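Local coordinates for protein chloramphenicol acetyltransferase (Bacteroides thetaiotaomicron, PDB 2I9D) that probably transfers an acetyl group to a hydroxyl of chloramphenicol, as a trimeric member of the chloramphenicol acetyltransferase family, at residues L61-E66 with K210-F215. Residues are numbered along the deposited sequence; the frame is centred on the assembly and turned at random.
Sequences LRAANE and KKVEDF
Phe-215 and Lys-211, one turn apart, reach across to Arg-62, Ala-63 and Glu-66 where helix 52-66 packs against helix 202-216 in the chloramphenicol acetyltransferase fold. The two helical segments run roughly antiparallel, their N-to-C directions 137° apart with axes 9.0 Å from each other at closest approach. That spacing goes with a small residue at the centre: Ala-63 lies opposite Lys-211, and its CB rests 3.8 Å from Val-212 CG2.

On one flank of this alanine, Arg-62 sends its chain out extended, with CG anti to the backbone N, crossing the end of the Phe-215 ring at about a right angle. Arg-62 CG lies 3.5 Å from Phe-215 CZ, and further out Phe-215 CE1 sits over one face of the guanidinium, displaced toward its rim. The two planes are 44° apart, so this is oblique packing and not a parallel stack. Arg-62 NH1 is engaged separately by Tyr-58 OH.

Lys-211 first lays its CD against the backbone of Ala-63, 3.7 Å from Ala-63 CA, then bends at chi3 (-91°) and chi4, which turns the ammonium toward Glu-66. The carboxylate thereby joins two cations: Arg-62 NE bonds Glu-66 OE2 at 2.9 Å, from above the carboxylate plane, while Lys-211 takes the other oxygen. Division of the bonds between both oxygens should fix the carboxylate's rotation and favour its ionised form. Glu-66 OE1 also meets the edge of the Phe-215 ring, 3.9 Å from Phe-215 CZ, and receives Lys-211 NZ on its anti lone pair at 3.1 Å.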
ATOM      1  N   LEU A  61     -20.447  -2.268   3.477  1.00 28.04           N
ATOM      2  CA  LEU A  61     -21.006  -1.999   4.818  1.00 28.57           C
ATOM      3  C   LEU A  61     -21.628  -3.274   5.425  1.00 29.53           C
ATOM      4  O   LEU A  61     -21.456  -3.557   6.633  1.00 29.48           O
ATOM      5  CB  LEU A  61     -22.033  -0.857   4.782  1.00 27.82           C
ATOM      6  CG  LEU A  61     -22.564  -0.332   6.125  1.00 27.97           C
ATOM      7  CD1 LEU A  61     -21.436   0.181   7.017  1.00 26.15           C
ATOM      8  CD2 LEU A  61     -23.577   0.744   5.900  1.00 26.75           C
ATOM      9  N   ARG A  62     -22.321  -4.030   4.571  1.00 30.49           N
ATOM     10  CA  ARG A  62     -22.933  -5.292   4.953  1.00 32.16           C
ATOM     11  C   ARG A  62     -21.902  -6.334   5.365  1.00 31.84           C
ATOM     12  O   ARG A  62     -22.089  -7.002   6.374  1.00 32.45           O
ATOM     13  CB  ARG A  62     -23.830  -5.832   3.836  1.00 33.09           C
ATOM     14  CG  ARG A  62     -24.529  -7.172   4.193  1.00 37.83           C
ATOM     15  CD  ARG A  62     -25.797  -7.402   3.376  1.00 43.27           C
ATOM     16  NE  ARG A  62     -26.290  -8.774   3.498  1.00 48.94           N
ATOM     17  CZ  ARG A  62     -27.363  -9.246   2.860  1.00 52.82           C
ATOM     18  NH1 ARG A  62     -28.068  -8.447   2.050  1.00 53.99           N
ATOM     19  NH2 ARG A  62     -27.729 -10.520   3.024  1.00 52.28           N
ATOM     20  N   ALA A  63     -20.815  -6.470   4.604  1.00 32.27           N
ATOM     21  CA  ALA A  63     -19.726  -7.392   4.976  1.00 32.33           C
ATOM     22  C   ALA A  63     -19.086  -7.079   6.339  1.00 32.54           C
ATOM     23  O   ALA A  63     -18.725  -7.988   7.095  1.00 32.82           O
ATOM     24  CB  ALA A  63     -18.668  -7.449   3.873  1.00 32.06           C
ATOM     25  N   ALA A  64     -18.968  -5.789   6.658  1.00 33.08           N
ATOM     26  CA  ALA A  64     -18.347  -5.337   7.914  1.00 33.26           C
ATOM     27  C   ALA A  64     -19.265  -5.647   9.099  1.00 33.49           C
ATOM     28  O   ALA A  64     -18.813  -5.986  10.204  1.00 33.33           O
ATOM     29  CB  ALA A  64     -18.048  -3.847   7.846  1.00 32.50           C
ATOM     30  N   ASN A  65     -20.561  -5.508   8.860  1.00 33.79           N
ATOM     31  CA  ASN A  65     -21.548  -5.875   9.852  1.00 34.24           C
ATOM     32  C   ASN A  65     -21.611  -7.382  10.051  1.00 34.98           C
ATOM     33  O   ASN A  65     -21.692  -7.841  11.203  1.00 35.29           O
ATOM     34  CB  ASN A  65     -22.898  -5.291   9.475  1.00 34.35           C
ATOM     35  CG  ASN A  65     -23.038  -3.859   9.939  1.00 34.18           C
ATOM     36  OD1 ASN A  65     -23.290  -3.613  11.112  1.00 33.96           O
ATOM     37  ND2 ASN A  65     -22.854  -2.908   9.028  1.00 34.53           N
ATOM     38  N   GLU A  66     -21.494  -8.142   8.951  1.00 34.68           N
ATOM     39  CA  GLU A  66     -21.682  -9.604   9.002  1.00 35.47           C
ATOM     40  C   GLU A  66     -20.504 -10.416   9.499  1.00 34.86           C
ATOM     41  O   GLU A  66     -20.695 -11.553   9.907  1.00 34.43           O
ATOM     42  CB  GLU A  66     -22.234 -10.169   7.686  1.00 35.04           C
ATOM     43  CG  GLU A  66     -23.687  -9.789   7.458  1.00 36.38           C
ATOM     44  CD  GLU A  66     -24.307 -10.417   6.206  1.00 37.05           C
ATOM     45  OE1 GLU A  66     -23.628 -11.210   5.515  1.00 40.47           O
ATOM     46  OE2 GLU A  66     -25.486 -10.116   5.916  1.00 39.59           O
ATOM     47  N   LYS A 210     -14.363 -12.049  -0.078  1.00 33.23           N
ATOM     48  CA  LYS A 210     -15.275 -13.075  -0.583  1.00 34.73           C
ATOM     49  C   LYS A 210     -16.710 -12.567  -0.450  1.00 34.62           C
ATOM     50  O   LYS A 210     -17.464 -12.541  -1.427  1.00 34.83           O
ATOM     51  CB  LYS A 210     -15.080 -14.403   0.171  1.00 36.20           C
ATOM     52  CG  LYS A 210     -15.967 -15.546  -0.298  1.00 39.23           C
ATOM     53  CD  LYS A 210     -15.576 -16.002  -1.710  1.00 43.10           C
ATOM     54  CE  LYS A 210     -16.518 -17.113  -2.277  1.00 43.42           C
ATOM     55  NZ  LYS A 210     -16.171 -17.429  -3.721  1.00 42.82           N
ATOM     56  N   LYS A 211     -17.057 -12.108   0.747  1.00 34.93           N
ATOM     57  CA  LYS A 211     -18.390 -11.581   1.046  1.00 35.20           C
ATOM     58  C   LYS A 211     -18.801 -10.363   0.183  1.00 34.82           C
ATOM     59  O   LYS A 211     -19.887 -10.349  -0.383  1.00 34.97           O
ATOM     60  CB  LYS A 211     -18.473 -11.270   2.532  1.00 35.45           C
ATOM     61  CG  LYS A 211     -19.881 -11.249   3.100  1.00 36.81           C
ATOM     62  CD  LYS A 211     -19.855 -11.106   4.630  1.00 36.63           C
ATOM     63  CE  LYS A 211     -19.826 -12.469   5.350  1.00 38.03           C
ATOM     64  NZ  LYS A 211     -21.170 -13.098   5.335  1.00 39.61           N
ATOM     65  N   VAL A 212     -17.922  -9.365   0.046  1.00 34.08           N
ATOM     66  CA  VAL A 212     -18.207  -8.220  -0.829  1.00 32.98           C
ATOM     67  C   VAL A 212     -18.442  -8.648  -2.292  1.00 33.11           C
ATOM     68  O   VAL A 212     -19.398  -8.199  -2.934  1.00 32.16           O
ATOM     69  CB  VAL A 212     -17.074  -7.161  -0.763  1.00 32.80           C
ATOM     70  CG1 VAL A 212     -17.226  -6.091  -1.876  1.00 31.30           C
ATOM     71  CG2 VAL A 212     -17.037  -6.529   0.604  1.00 31.99           C
ATOM     72  N   GLU A 213     -17.562  -9.503  -2.811  1.00 33.44           N
ATOM     73  CA  GLU A 213     -17.696  -9.978  -4.187  1.00 34.81           C
ATOM     74  C   GLU A 213     -19.014 -10.745  -4.420  1.00 35.55           C
ATOM     75  O   GLU A 213     -19.691 -10.496  -5.409  1.00 35.91           O
ATOM     76  CB  GLU A 213     -16.493 -10.829  -4.606  1.00 34.42           C
ATOM     77  CG  GLU A 213     -16.531 -11.246  -6.072  1.00 34.41           C
ATOM     78  CD  GLU A 213     -15.262 -11.945  -6.494  1.00 35.29           C
ATOM     79  OE1 GLU A 213     -15.125 -13.143  -6.181  1.00 37.30           O
ATOM     80  OE2 GLU A 213     -14.401 -11.307  -7.134  1.00 34.23           O
ATOM     81  N   ASP A 214     -19.373 -11.641  -3.501  1.00 36.96           N
ATOM     82  CA  ASP A 214     -20.664 -12.346  -3.558  1.00 39.11           C
ATOM     83  C   ASP A 214     -21.846 -11.393  -3.780  1.00 39.07           C
ATOM     84  O   ASP A 214     -22.732 -11.728  -4.556  1.00 39.44           O
ATOM     85  CB  ASP A 214     -20.931 -13.232  -2.313  1.00 39.24           C
ATOM     86  CG  ASP A 214     -20.022 -14.477  -2.240  1.00 42.68           C
ATOM     87  OD1 ASP A 214     -19.348 -14.818  -3.257  1.00 45.51           O
ATOM     88  OD2 ASP A 214     -19.972 -15.110  -1.140  1.00 43.06           O
ATOM     89  N   PHE A 215     -21.862 -10.239  -3.106  1.00 39.50           N
ATOM     90  CA  PHE A 215     -22.963  -9.278  -3.239  1.00 40.30           C
ATOM     91  C   PHE A 215     -22.930  -8.579  -4.592  1.00 40.31           C
ATOM     92  O   PHE A 215     -23.968  -8.141  -5.094  1.00 39.82           O
ATOM     93  CB  PHE A 215     -22.959  -8.185  -2.137  1.00 41.19           C
ATOM     94  CG  PHE A 215     -23.067  -8.706  -0.703  1.00 42.86           C
ATOM     95  CD1 PHE A 215     -24.102  -9.566  -0.312  1.00 45.12           C
ATOM     96  CD2 PHE A 215     -22.156  -8.272   0.279  1.00 43.17           C
ATOM     97  CE1 PHE A 215     -24.200 -10.028   1.032  1.00 44.25           C
ATOM     98  CE2 PHE A 215     -22.248  -8.725   1.607  1.00 43.24           C
ATOM     99  CZ  PHE A 215     -23.268  -9.614   1.979  1.00 42.82           C
TER